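Local structure of 3-oxo-glucose-6-phosphate:glutamate aminotransferase (Bacillus subtilis subsp. subtilis, 4K2M) at residues L330-L333 and Q334-Y338; Q388-P391 and L392-D395; T405-A408 and H409-V412; S420-L423 and E424-D427. The protein catalyses the reversible, pyridoxal phosphate-dependent transamination between 3-dehydro-glucose 6-phosphate and glutamate that yields kanosamine 6-phosphate, a step in antibiotic biosynthesis. All blocks are in the same frame, centred on the assembly; numbering follows the deposited sequence.

How the interactions relate
Four local contacts follow one another along the aminotransferase chain, none nested in or crossing another, and each closes only a turn or two of backbone. Interaction 1 ends the short helix 331-335, and its apolar side chains rest on helix 423-441. Interaction 2 starts helix 391-396 at the border with the second subunit. Next in the chain comes helix 403-411, whose last turns make interaction 3 and lead into strand 412-415, the partner of strand 353-356. Interaction 4 then starts helix 423-441 and ties it to helix 312-329. Interaction 1 comes within about 7 Å, between nearest atoms, of both interaction 3 and interaction 4, whereas the centres of interactions 2 and 4 are about 41 Å apart.

Interaction 1: L330-L333 and Q334-Y338; sequences LAEL and QNKGY
Glu-332 sends its CG anti to the backbone N (chi1 -171°), while Lys-336, one turn later, sets CG anti to its own carbonyl carbon (chi1 -66°); both chains then run out extended, side by side and pointing the same way. Their ends meet in a short salt bridge, Glu-332 OE2 to Lys-336 NZ at 2.5 Å, with the ammonium on the anti side of the oxygen and somewhat out of the carboxylate plane. The same OE2 also pairs with Lys-438 of helix 423-441, so one carboxylate oxygen faces two ammonium groups, which would probably keep it ionised. Four residues apart, an acid and a lysine stand on the same side of a helix; the lysine's positive charge also suits the C-terminal end. After Lys-336 the backbone closes in a Schellman motif: Tyr-338 N reaches back to Leu-333 O at 2.8 Å, and Gly-337 N bonds to Gln-334 O at 2.9 Å. Gly-337 makes the turn with a positive phi of 77°, which glycine adopts easily. Past the turn the Tyr-338 ring comes back toward Leu-333, whose CD2 is 4.0 Å from Tyr-338 CD1, the side chains at about a right angle, while Lys-336 CB lies over one face of the ring. Apolar Leu-333 also packs on Phe-434 and Ile-437, and Tyr-338 meets Ile-441 of the same long helix.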
ATOM      1  N   LEU A 330     -30.193 -27.102  -1.356  1.00 14.76           N
ATOM      2  CA  LEU A 330     -29.650 -27.916  -0.271  1.00 15.62           C
ATOM      3  C   LEU A 330     -30.633 -28.069   0.877  1.00 18.21           C
ATOM      4  O   LEU A 330     -30.311 -28.687   1.886  1.00 19.51           O
ATOM      5  CB  LEU A 330     -28.333 -27.329   0.274  1.00 12.76           C
ATOM      6  CG  LEU A 330     -27.181 -27.284  -0.732  1.00 18.25           C
ATOM      7  CD1 LEU A 330     -26.001 -26.591  -0.083  1.00 15.23           C
ATOM      8  CD2 LEU A 330     -26.792 -28.687  -1.200  1.00 19.47           C
ATOM      9  N   ALA A 331     -31.828 -27.509   0.715  1.00 17.09           N
ATOM     10  CA  ALA A 331     -32.832 -27.450   1.786  1.00 19.67           C
ATOM     11  C   ALA A 331     -33.044 -28.761   2.543  1.00 19.55           C
ATOM     12  O   ALA A 331     -33.147 -28.769   3.774  1.00 21.19           O
ATOM     13  CB  ALA A 331     -34.161 -26.965   1.225  1.00 21.71           C
ATOM     14  N   GLU A 332     -33.137 -29.861   1.805  1.00 24.40           N
ATOM     15  CA  GLU A 332     -33.441 -31.154   2.414  1.00 24.66           C
ATOM     16  C   GLU A 332     -32.401 -31.535   3.456  1.00 24.97           C
ATOM     17  O   GLU A 332     -32.740 -32.106   4.503  1.00 21.00           O
ATOM     18  CB  GLU A 332     -33.524 -32.244   1.344  1.00 20.88           C
ATOM     19  CG  GLU A 332     -34.041 -33.583   1.870  1.00 40.72           C
ATOM     20  CD  GLU A 332     -33.731 -34.748   0.933  1.00 54.35           C
ATOM     21  OE1 GLU A 332     -33.791 -34.569  -0.305  1.00 47.67           O
ATOM     22  OE2 GLU A 332     -33.418 -35.844   1.441  1.00 62.40           O
ATOM     23  N   LEU A 333     -31.134 -31.213   3.185  1.00 19.42           N
ATOM     24  CA  LEU A 333     -30.065 -31.576   4.115  1.00 24.78           C
ATOM     25  C   LEU A 333     -30.224 -30.841   5.442  1.00 20.75           C
ATOM     26  O   LEU A 333     -29.852 -31.354   6.501  1.00 24.89           O
ATOM     27  CB  LEU A 333     -28.685 -31.299   3.512  1.00 17.50           C
ATOM     28  CG  LEU A 333     -28.306 -32.117   2.276  1.00 21.47           C
ATOM     29  CD1 LEU A 333     -26.965 -31.670   1.703  1.00 22.21           C
ATOM     30  CD2 LEU A 333     -28.253 -33.602   2.617  1.00 25.90           C
ATOM     31  N   GLN A 334     -30.794 -29.641   5.395  1.00 18.30           N
ATOM     32  CA  GLN A 334     -31.055 -28.904   6.624  1.00 18.90           C
ATOM     33  C   GLN A 334     -32.354 -29.368   7.277  1.00 27.32           C
ATOM     34  O   GLN A 334     -32.433 -29.465   8.494  1.00 21.65           O
ATOM     35  CB  GLN A 334     -31.113 -27.395   6.372  1.00 21.15           C
ATOM     36  CG  GLN A 334     -31.574 -26.603   7.595  1.00 23.43           C
ATOM     37  CD  GLN A 334     -31.451 -25.103   7.403  1.00 28.59           C
ATOM     38  OE1 GLN A 334     -30.601 -24.459   8.017  1.00 28.28           O
ATOM     39  NE2 GLN A 334     -32.302 -24.541   6.555  1.00 31.79           N
ATOM     40  N   ASN A 335     -33.375 -29.638   6.471  1.00 27.29           N
ATOM     41  CA  ASN A 335     -34.645 -30.129   7.005  1.00 29.66           C
ATOM     42  C   ASN A 335     -34.488 -31.421   7.806  1.00 26.68           C
ATOM     43  O   ASN A 335     -35.225 -31.661   8.764  1.00 35.17           O
ATOM     44  CB  ASN A 335     -35.662 -30.341   5.873  1.00 24.58           C
ATOM     45  CG  ASN A 335     -36.033 -29.054   5.173  1.00 29.18           C
ATOM     46  OD1 ASN A 335     -35.883 -27.965   5.730  1.00 37.24           O
ATOM     47  ND2 ASN A 335     -36.522 -29.173   3.939  1.00 32.66           N
ATOM     48  N   LYS A 336     -33.536 -32.247   7.397  1.00 26.09           N
ATOM     49  CA  LYS A 336     -33.275 -33.518   8.061  1.00 28.36           C
ATOM     50  C   LYS A 336     -32.201 -33.406   9.129  1.00 33.48           C
ATOM     51  O   LYS A 336     -31.773 -34.417   9.689  1.00 35.25           O
ATOM     52  CB  LYS A 336     -32.879 -34.582   7.040  1.00 28.95           C
ATOM     53  CG  LYS A 336     -34.011 -34.940   6.095  1.00 33.42           C
ATOM     54  CD  LYS A 336     -33.668 -36.155   5.258  1.00 48.64           C
ATOM     55  CE  LYS A 336     -34.770 -36.457   4.255  1.00 58.78           C
ATOM     56  NZ  LYS A 336     -34.295 -37.417   3.221  1.00 59.52           N
ATOM     57  N   GLY A 337     -31.758 -32.178   9.388  1.00 31.76           N
ATOM     58  CA  GLY A 337     -30.843 -31.894  10.477  1.00 25.93           C
ATOM     59  C   GLY A 337     -29.392 -32.265  10.224  1.00 29.05           C
ATOM     60  O   GLY A 337     -28.606 -32.346  11.165  1.00 28.78           O
ATOM     61  N   TYR A 338     -29.017 -32.485   8.965  1.00 23.02           N
ATOM     62  CA  TYR A 338     -27.631 -32.864   8.672  1.00 20.83           C
ATOM     63  C   TYR A 338     -26.691 -31.657   8.580  1.00 25.55           C
ATOM     64  O   TYR A 338     -25.515 -31.758   8.905  1.00 25.17           O
ATOM     65  CB  TYR A 338     -27.533 -33.695   7.391  1.00 22.04           C
ATOM     66  CG  TYR A 338     -28.446 -34.906   7.366  1.00 30.75           C
ATOM     67  CD1 TYR A 338     -28.991 -35.363   6.170  1.00 40.63           C
ATOM     68  CD2 TYR A 338     -28.747 -35.600   8.533  1.00 39.16           C
ATOM     69  CE1 TYR A 338     -29.823 -36.469   6.140  1.00 48.85           C
ATOM     70  CE2 TYR A 338     -29.580 -36.703   8.514  1.00 40.29           C
ATOM     71  CZ  TYR A 338     -30.112 -37.134   7.315  1.00 54.69           C
ATOM     72  OH  TYR A 338     -30.938 -38.235   7.297  1.00 64.68           O
TER

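Interaction 2: Q388-P391 and L392-D395; sequences QKTP and LVQD
Thr-390 O is gripped twice by one residue, Gln-394. The backbone bond, Gln-394 N to Thr-390 O, is 3.0 Å long and almost straight at 172°. The side-chain amide adds a weak second bond, Gln-394 NE2 to Thr-390 O at 3.2 Å: a chi1 of -67° sets CG beside the glutamine's own backbone N, and the extended chain lies along Thr-390 O, bringing NE2 to it. Thr-390 contributes its hydroxyl as well. OG1 stands between the backbone N and the carbonyl carbon (chi1 67°), a rotation that turns it toward the N-H of Val-393, from which it accepts at 3.1 Å from Val-393 N. Val-393 CG2 lies against that oxygen at 3.3 Å from Thr-390 OG1, and Val-393 CB also abuts the carbonyl of Gln-388 at 3.2 Å from its O, so the branched side chain fills the corner between the loop and the helix. Pro-391 suits the first turn, where a residue needs no backbone N-H, and its O accepts from Asp-395 N at 2.8 Å. The second subunit supplies further partners: Asn-290 of that subunit takes the N-H of Leu-392, while the amide of Gln-388 bonds to the backbone of Lys-287 and Asn-285 of that subunit. A threonine N-cap with proline as the first helical residue is a common helix start, and here it begins helix 391-396 at the dimer interface.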
ATOM      1  N   GLN A 388      -4.253 -18.329  18.639  1.00 13.98           N
ATOM      2  CA  GLN A 388      -3.032 -18.162  17.859  1.00 14.25           C
ATOM      3  C   GLN A 388      -1.817 -18.415  18.758  1.00 18.75           C
ATOM      4  O   GLN A 388      -1.816 -18.049  19.936  1.00 18.65           O
ATOM      5  CB  GLN A 388      -2.953 -16.747  17.263  1.00 17.03           C
ATOM      6  CG  GLN A 388      -3.985 -16.435  16.173  1.00 15.12           C
ATOM      7  CD  GLN A 388      -3.630 -17.021  14.813  1.00 15.86           C
ATOM      8  OE1 GLN A 388      -2.672 -17.792  14.684  1.00 15.22           O
ATOM      9  NE2 GLN A 388      -4.397 -16.643  13.776  1.00 13.53           N
ATOM     10  N   LYS A 389      -0.774 -19.030  18.216  1.00 18.53           N
ATOM     11  CA  LYS A 389       0.377 -19.382  19.058  1.00 15.40           C
ATOM     12  C   LYS A 389       1.414 -18.267  19.073  1.00 18.94           C
ATOM     13  O   LYS A 389       2.474 -18.359  18.445  1.00 20.74           O
ATOM     14  CB  LYS A 389       0.993 -20.707  18.586  1.00 26.80           C
ATOM     15  CG  LYS A 389       0.154 -21.938  18.973  1.00 38.30           C
ATOM     16  CD  LYS A 389       0.502 -23.153  18.110  1.00 45.75           C
ATOM     17  CE  LYS A 389       0.001 -24.464  18.721  1.00 76.77           C
ATOM     18  NZ  LYS A 389      -1.488 -24.589  18.747  1.00 76.19           N
ATOM     19  N   THR A 390       1.094 -17.207  19.801  1.00 17.00           N
ATOM     20  CA  THR A 390       1.954 -16.037  19.889  1.00 18.66           C
ATOM     21  C   THR A 390       2.258 -15.773  21.363  1.00 15.85           C
ATOM     22  O   THR A 390       1.512 -16.209  22.241  1.00 18.30           O
ATOM     23  CB  THR A 390       1.251 -14.784  19.304  1.00 14.37           C
ATOM     24  OG1 THR A 390       0.142 -14.428  20.143  1.00 14.62           O
ATOM     25  CG2 THR A 390       0.748 -15.049  17.895  1.00 15.43           C
ATOM     26  N   PRO A 391       3.333 -15.032  21.641  1.00 20.58           N
ATOM     27  CA  PRO A 391       3.614 -14.715  23.047  1.00 20.73           C
ATOM     28  C   PRO A 391       2.454 -13.954  23.715  1.00 20.07           C
ATOM     29  O   PRO A 391       2.099 -14.241  24.867  1.00 20.00           O
ATOM     30  CB  PRO A 391       4.856 -13.835  22.954  1.00 20.21           C
ATOM     31  CG  PRO A 391       5.569 -14.335  21.710  1.00 20.29           C
ATOM     32  CD  PRO A 391       4.437 -14.643  20.741  1.00 19.98           C
ATOM     33  N   LEU A 392       1.850 -13.006  22.999  1.00 13.57           N
ATOM     34  CA  LEU A 392       0.710 -12.269  23.543  1.00 18.61           C
ATOM     35  C   LEU A 392      -0.415 -13.206  23.986  1.00 18.21           C
ATOM     36  O   LEU A 392      -0.952 -13.094  25.095  1.00 19.27           O
ATOM     37  CB  LEU A 392       0.182 -11.278  22.497  1.00 16.46           C
ATOM     38  CG  LEU A 392      -1.080 -10.511  22.907  1.00 22.60           C
ATOM     39  CD1 LEU A 392      -0.807  -9.617  24.106  1.00 24.79           C
ATOM     40  CD2 LEU A 392      -1.613  -9.693  21.742  1.00 21.05           C
ATOM     41  N   VAL A 393      -0.787 -14.139  23.114  1.00 14.37           N
ATOM     42  CA  VAL A 393      -1.899 -15.027  23.434  1.00 15.51           C
ATOM     43  C   VAL A 393      -1.534 -15.919  24.612  1.00 19.45           C
ATOM     44  O   VAL A 393      -2.318 -16.088  25.547  1.00 18.79           O
ATOM     45  CB  VAL A 393      -2.289 -15.876  22.232  1.00 19.58           C
ATOM     46  CG1 VAL A 393      -3.195 -17.017  22.662  1.00 22.61           C
ATOM     47  CG2 VAL A 393      -2.991 -15.006  21.174  1.00 15.95           C
ATOM     48  N   GLN A 394      -0.324 -16.466  24.577  1.00 17.06           N
ATOM     49  CA  GLN A 394       0.138 -17.323  25.665  1.00 24.04           C
ATOM     50  C   GLN A 394       0.160 -16.573  26.992  1.00 25.38           C
ATOM     51  O   GLN A 394      -0.250 -17.110  28.029  1.00 30.98           O
ATOM     52  CB  GLN A 394       1.536 -17.859  25.356  1.00 26.37           C
ATOM     53  CG  GLN A 394       1.596 -18.811  24.178  1.00 34.54           C
ATOM     54  CD  GLN A 394       3.022 -19.224  23.852  1.00 49.17           C
ATOM     55  OE1 GLN A 394       3.512 -20.250  24.332  1.00 66.26           O
ATOM     56  NE2 GLN A 394       3.701 -18.417  23.044  1.00 52.03           N
ATOM     57  N   ASP A 395       0.617 -15.325  26.961  1.00 22.87           N
ATOM     58  CA  ASP A 395       0.816 -14.553  28.187  1.00 26.26           C
ATOM     59  C   ASP A 395      -0.452 -13.910  28.734  1.00 34.32           C
ATOM     60  O   ASP A 395      -0.594 -13.753  29.940  1.00 32.21           O
ATOM     61  CB  ASP A 395       1.881 -13.458  27.985  1.00 31.26           C
ATOM     62  CG  ASP A 395       3.260 -14.020  27.648  1.00 46.04           C
ATOM     63  OD1 ASP A 395       3.517 -15.206  27.939  1.00 48.42           O
ATOM     64  OD2 ASP A 395       4.092 -13.263  27.089  1.00 54.92           O
TER

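Interaction 3: T405-A408 and H409-V412; sequences TEKA and HSQV. With EDO (1,2-ethanediol), chain G.
The last turns of helix 403-411, where the chain passes into strand 412-415, form this contact. His-409 N bonds to Thr-405 O at 2.9 Å, a regular helical step, but farther on the regular pattern gives way to shared carbonyls as the helix ends. Ser-410 holds OG between its backbone N and carbonyl carbon (chi1 74°), which turns the hydroxyl back along the helix to donate to Lys-407 O at 2.7 Å. The backbone N of Ser-410 shares that oxygen through a weak bond and bonds to Glu-406 O at 3.2 Å. Serine fits because its short hydroxyl can reach the carbonyl of the preceding turn. Ala-408 O is likewise used twice, by Gln-411 N at 3.0 Å, a donor well above the carbonyl plane, and weakly by Val-412 N. The bent chain of Lys-407 passes obliquely over Gln-411, its CE 3.8 Å from Gln-411 OE1. Lys-407 NZ and Ser-410 OG both bond to Thr-359, and the Gln-411 amide nitrogen to Val-357 O. On another side of the helix the imidazole of His-409 points out from the turn, and its ND1 shares a hydrogen bond of 2.7 Å with O1 of a bound 1,2-ethanediol, probably from the crystallisation liquor; C1 of the diol touches Val-412 CG1 at 3.5 Å. Tyr-201 and Asn-151 bind the diol too. Either group could be the donor at His-409 ND1, but NE2 of this ring, whose side chain is about 6 Å from that of substrate-binding Tyr-381, makes a weak hydrogen bond to Pro-382 O, which is consistent with ND1 accepting from the diol.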
ATOM      1  N   THR A 405     -18.219 -19.281  19.711  1.00 13.81           N
ATOM      2  CA  THR A 405     -17.253 -19.030  18.653  1.00 11.88           C
ATOM      3  C   THR A 405     -16.491 -20.313  18.368  1.00 18.38           C
ATOM      4  O   THR A 405     -16.309 -20.681  17.221  1.00 15.60           O
ATOM      5  CB  THR A 405     -16.250 -17.950  19.069  1.00 15.98           C
ATOM      6  OG1 THR A 405     -16.956 -16.752  19.417  1.00 14.65           O
ATOM      7  CG2 THR A 405     -15.243 -17.659  17.954  1.00 16.06           C
ATOM      8  N   GLU A 406     -16.043 -20.996  19.422  1.00 13.95           N
ATOM      9  CA  GLU A 406     -15.276 -22.224  19.244  1.00 16.58           C
ATOM     10  C   GLU A 406     -16.090 -23.348  18.601  1.00 16.29           C
ATOM     11  O   GLU A 406     -15.597 -24.073  17.727  1.00 17.15           O
ATOM     12  CB  GLU A 406     -14.662 -22.659  20.581  1.00 15.12           C
ATOM     13  CG  GLU A 406     -13.477 -21.790  21.029  1.00 14.12           C
ATOM     14  CD  GLU A 406     -13.271 -21.830  22.540  1.00 23.13           C
ATOM     15  OE1 GLU A 406     -13.621 -22.870  23.137  1.00 20.48           O
ATOM     16  OE2 GLU A 406     -12.782 -20.832  23.134  1.00 16.55           O
ATOM     17  N   LYS A 407     -17.339 -23.495  19.023  1.00 15.54           N
ATOM     18  CA  LYS A 407     -18.194 -24.532  18.452  1.00 14.12           C
ATOM     19  C   LYS A 407     -18.494 -24.223  16.982  1.00 17.76           C
ATOM     20  O   LYS A 407     -18.325 -25.081  16.121  1.00 17.03           O
ATOM     21  CB  LYS A 407     -19.495 -24.671  19.258  1.00 18.13           C
ATOM     22  CG  LYS A 407     -20.432 -25.801  18.785  1.00 20.59           C
ATOM     23  CD  LYS A 407     -19.684 -27.135  18.685  1.00 23.76           C
ATOM     24  CE  LYS A 407     -20.626 -28.277  18.277  1.00 29.29           C
ATOM     25  NZ  LYS A 407     -19.892 -29.574  18.117  1.00 28.77           N
ATOM     26  N   ALA A 408     -18.886 -22.987  16.687  1.00 14.76           N
ATOM     27  CA  ALA A 408     -19.203 -22.625  15.298  1.00 16.79           C
ATOM     28  C   ALA A 408     -17.970 -22.755  14.413  1.00 15.56           C
ATOM     29  O   ALA A 408     -18.047 -23.184  13.262  1.00 14.66           O
ATOM     30  CB  ALA A 408     -19.769 -21.220  15.230  1.00 18.77           C
ATOM     31  N   HIS A 409     -16.823 -22.376  14.959  1.00 14.95           N
ATOM     32  CA  HIS A 409     -15.551 -22.477  14.255  1.00 13.61           C
ATOM     33  C   HIS A 409     -15.231 -23.907  13.817  1.00 17.23           C
ATOM     34  O   HIS A 409     -14.609 -24.122  12.771  1.00 18.14           O
ATOM     35  CB  HIS A 409     -14.430 -21.973  15.169  1.00 17.75           C
ATOM     36  CG  HIS A 409     -13.066 -22.124  14.578  1.00 18.25           C
ATOM     37  ND1 HIS A 409     -12.695 -21.508  13.404  1.00 20.34           N
ATOM     38  CD2 HIS A 409     -11.982 -22.811  15.003  1.00 18.51           C
ATOM     39  CE1 HIS A 409     -11.438 -21.808  13.131  1.00 16.01           C
ATOM     40  NE2 HIS A 409     -10.980 -22.595  14.087  1.00 21.59           N
ATOM     41  N   SER A 410     -15.653 -24.883  14.621  1.00 14.97           N
ATOM     42  CA  SER A 410     -15.396 -26.295  14.329  1.00 18.77           C
ATOM     43  C   SER A 410     -16.404 -26.879  13.344  1.00 20.27           C
ATOM     44  O   SER A 410     -16.204 -27.975  12.806  1.00 17.91           O
ATOM     45  CB  SER A 410     -15.413 -27.113  15.630  1.00 15.55           C
ATOM     46  OG  SER A 410     -16.743 -27.265  16.094  1.00 18.56           O
ATOM     47  N   GLN A 411     -17.485 -26.147  13.089  1.00 14.45           N
ATOM     48  CA  GLN A 411     -18.558 -26.669  12.244  1.00 14.78           C
ATOM     49  C   GLN A 411     -18.612 -26.032  10.868  1.00 16.13           C
ATOM     50  O   GLN A 411     -19.145 -26.619   9.926  1.00 15.62           O
ATOM     51  CB  GLN A 411     -19.914 -26.448  12.920  1.00 15.86           C
ATOM     52  CG  GLN A 411     -20.155 -27.307  14.141  1.00 14.77           C
ATOM     53  CD  GLN A 411     -21.567 -27.164  14.631  1.00 25.07           C
ATOM     54  OE1 GLN A 411     -21.890 -26.225  15.352  1.00 28.97           O
ATOM     55  NE2 GLN A 411     -22.439 -28.068  14.193  1.00 39.72           N
ATOM     56  N   VAL A 412     -18.079 -24.823  10.756  1.00 11.74           N
ATOM     57  CA  VAL A 412     -18.335 -24.014   9.561  1.00 12.68           C
ATOM     58  C   VAL A 412     -17.594 -24.568   8.360  1.00 12.81           C
ATOM     59  O   VAL A 412     -16.454 -25.045   8.462  1.00 14.13           O
ATOM     60  CB  VAL A 412     -17.977 -22.511   9.786  1.00 14.26           C
ATOM     61  CG1 VAL A 412     -16.471 -22.335   9.973  1.00 18.19           C
ATOM     62  CG2 VAL A 412     -18.496 -21.641   8.622  1.00 15.94           C
TER
HETATM   63  C1  EDO G 505     -15.111 -19.742  11.886  1.00 23.19           C
HETATM   64  O1  EDO G 505     -14.185 -19.284  12.868  1.00 31.14           O
HETATM   65  C2  EDO G 505     -16.502 -19.201  12.183  1.00 18.57           C
HETATM   66  O2  EDO G 505     -16.514 -17.794  11.929  1.00 24.64           O

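Interaction 4: S420-L423 and E424-D427; sequences SFTL and EEQD
Phe-421 lies aslant the first turn of the helix, its CE1 reaching Glu-425 and its CE2 Gln-426. CE1 is 3.5 Å from Glu-425 CB and CE2 is 3.5 Å from Gln-426 CB, so the aliphatic stems of two polar residues pad the aromatic ring. Its plane is turned 46° from the Glu-425 carboxylate and 83° from the Gln-426 amide, and the Phe-421 and Gln-426 side chains cross at about a right angle. Threonine and glutamate here make a capping box: Glu-425 N donates to Thr-422 OG1 at 3.2 Å, and Thr-422 N returns a bond to Glu-425 OE1 at 3.0 Å. With OG1 set between its backbone N and carbonyl carbon (chi1 63°), Thr-422 also gives its hydroxyl to Glu-425 OE1 at 2.7 Å, on that oxygen's anti lone pair. Glutamate suits the box because its CG sits beside its own backbone N and the extended chain is long enough to bring OE1 to both Thr-422 N and OG1; the same oxygen pairs with Arg-76. Glu-424 instead bends at chi2, bringing its carboxylate alongside Thr-422, where a water links Leu-423 N to Glu-424 OE1, 2.8 Å from each, and Arg-64 holds the other oxygen. Leu-423 and Gln-426 run side by side, pointing the same way, and the amide end of Gln-426 bonds to Arg-325 and to Leu-322 O of helix 312-329.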
ATOM      1  N   SER A 420     -18.354 -14.947 -11.001  1.00 11.82           N
ATOM      2  CA  SER A 420     -18.127 -15.698 -12.245  1.00 14.07           C
ATOM      3  C   SER A 420     -18.212 -17.219 -12.096  1.00 15.24           C
ATOM      4  O   SER A 420     -17.888 -17.962 -13.033  1.00 15.61           O
ATOM      5  CB  SER A 420     -16.795 -15.309 -12.892  1.00 22.69           C
ATOM      6  OG  SER A 420     -16.864 -14.002 -13.428  1.00 24.11           O
ATOM      7  N   PHE A 421     -18.646 -17.675 -10.929  1.00 12.52           N
ATOM      8  CA  PHE A 421     -18.866 -19.093 -10.682  1.00 16.19           C
ATOM      9  C   PHE A 421     -19.991 -19.555 -11.610  1.00 13.39           C
ATOM     10  O   PHE A 421     -20.922 -18.792 -11.887  1.00 14.10           O
ATOM     11  CB  PHE A 421     -19.293 -19.241  -9.235  1.00 13.69           C
ATOM     12  CG  PHE A 421     -19.319 -20.659  -8.722  1.00 11.83           C
ATOM     13  CD1 PHE A 421     -18.241 -21.518  -8.931  1.00 15.95           C
ATOM     14  CD2 PHE A 421     -20.394 -21.095  -7.955  1.00 12.89           C
ATOM     15  CE1 PHE A 421     -18.256 -22.821  -8.406  1.00 14.13           C
ATOM     16  CE2 PHE A 421     -20.416 -22.389  -7.417  1.00 13.21           C
ATOM     17  CZ  PHE A 421     -19.344 -23.249  -7.650  1.00 13.41           C
ATOM     18  N   THR A 422     -19.923 -20.785 -12.113  1.00 12.92           N
ATOM     19  CA  THR A 422     -20.974 -21.248 -13.023  1.00 13.79           C
ATOM     20  C   THR A 422     -21.991 -22.075 -12.268  1.00 12.10           C
ATOM     21  O   THR A 422     -21.677 -22.685 -11.244  1.00 12.62           O
ATOM     22  CB  THR A 422     -20.426 -22.060 -14.221  1.00 15.64           C
ATOM     23  OG1 THR A 422     -19.801 -23.259 -13.748  1.00 14.88           O
ATOM     24  CG2 THR A 422     -19.423 -21.253 -15.018  1.00 15.09           C
ATOM     25  N   LEU A 423     -23.218 -22.109 -12.773  1.00 14.37           N
ATOM     26  CA  LEU A 423     -24.253 -22.892 -12.110  1.00 11.75           C
ATOM     27  C   LEU A 423     -23.992 -24.383 -12.264  1.00 10.55           C
ATOM     28  O   LEU A 423     -24.332 -25.169 -11.384  1.00 15.25           O
ATOM     29  CB  LEU A 423     -25.627 -22.540 -12.656  1.00 14.34           C
ATOM     30  CG  LEU A 423     -26.008 -21.077 -12.531  1.00 13.97           C
ATOM     31  CD1 LEU A 423     -27.439 -20.877 -13.047  1.00 15.25           C
ATOM     32  CD2 LEU A 423     -25.892 -20.607 -11.095  1.00 13.79           C
ATOM     33  N   GLU A 424     -23.370 -24.780 -13.368  1.00 13.37           N
ATOM     34  CA  GLU A 424     -23.022 -26.189 -13.531  1.00 15.05           C
ATOM     35  C   GLU A 424     -21.943 -26.653 -12.538  1.00 14.43           C
ATOM     36  O   GLU A 424     -21.986 -27.783 -12.046  1.00 14.57           O
ATOM     37  CB  GLU A 424     -22.644 -26.516 -14.986  1.00 16.37           C
ATOM     38  CG  GLU A 424     -21.423 -25.780 -15.536  1.00 13.58           C
ATOM     39  CD  GLU A 424     -21.791 -24.507 -16.306  1.00 12.81           C
ATOM     40  OE1 GLU A 424     -22.897 -23.964 -16.090  1.00 16.05           O
ATOM     41  OE2 GLU A 424     -20.962 -24.050 -17.125  1.00 16.37           O
ATOM     42  N   GLU A 425     -20.988 -25.786 -12.211  1.00 12.09           N
ATOM     43  CA  GLU A 425     -20.084 -26.093 -11.102  1.00 14.79           C
ATOM     44  C   GLU A 425     -20.850 -26.168  -9.788  1.00 12.92           C
ATOM     45  O   GLU A 425     -20.597 -27.043  -8.954  1.00 15.41           O
ATOM     46  CB  GLU A 425     -19.007 -25.029 -10.975  1.00 13.19           C
ATOM     47  CG  GLU A 425     -17.923 -25.068 -12.024  1.00 16.30           C
ATOM     48  CD  GLU A 425     -17.084 -23.802 -11.987  1.00 17.83           C
ATOM     49  OE1 GLU A 425     -17.595 -22.724 -12.373  1.00 16.39           O
ATOM     50  OE2 GLU A 425     -15.916 -23.880 -11.561  1.00 14.37           O
ATOM     51  N   GLN A 426     -21.766 -25.222  -9.578  1.00 13.03           N
ATOM     52  CA  GLN A 426     -22.547 -25.231  -8.350  1.00 14.26           C
ATOM     53  C   GLN A 426     -23.367 -26.524  -8.237  1.00 16.04           C
ATOM     54  O   GLN A 426     -23.466 -27.093  -7.144  1.00 13.71           O
ATOM     55  CB  GLN A 426     -23.452 -24.002  -8.244  1.00 14.17           C
ATOM     56  CG  GLN A 426     -24.119 -23.891  -6.886  1.00 13.38           C
ATOM     57  CD  GLN A 426     -25.063 -22.718  -6.802  1.00 15.40           C
ATOM     58  OE1 GLN A 426     -25.854 -22.485  -7.710  1.00 16.32           O
ATOM     59  NE2 GLN A 426     -24.978 -21.963  -5.713  1.00 13.95           N
ATOM     60  N   ASP A 427     -23.923 -26.993  -9.357  1.00 14.85           N
ATOM     61  CA  ASP A 427     -24.616 -28.290  -9.382  1.00 15.87           C
ATOM     62  C   ASP A 427     -23.732 -29.395  -8.819  1.00 17.59           C
ATOM     63  O   ASP A 427     -24.187 -30.222  -8.021  1.00 17.16           O
ATOM     64  CB  ASP A 427     -25.031 -28.685 -10.817  1.00 12.83           C
ATOM     65  CG  ASP A 427     -26.121 -27.795 -11.391  1.00 17.01           C
ATOM     66  OD1 ASP A 427     -26.803 -27.091 -10.611  1.00 19.36           O
ATOM     67  OD2 ASP A 427     -26.299 -27.824 -12.635  1.00 18.79           O
TER
HETATM   68  O   HOH W   1     -23.441 -21.255 -15.423  1.00 13.11           O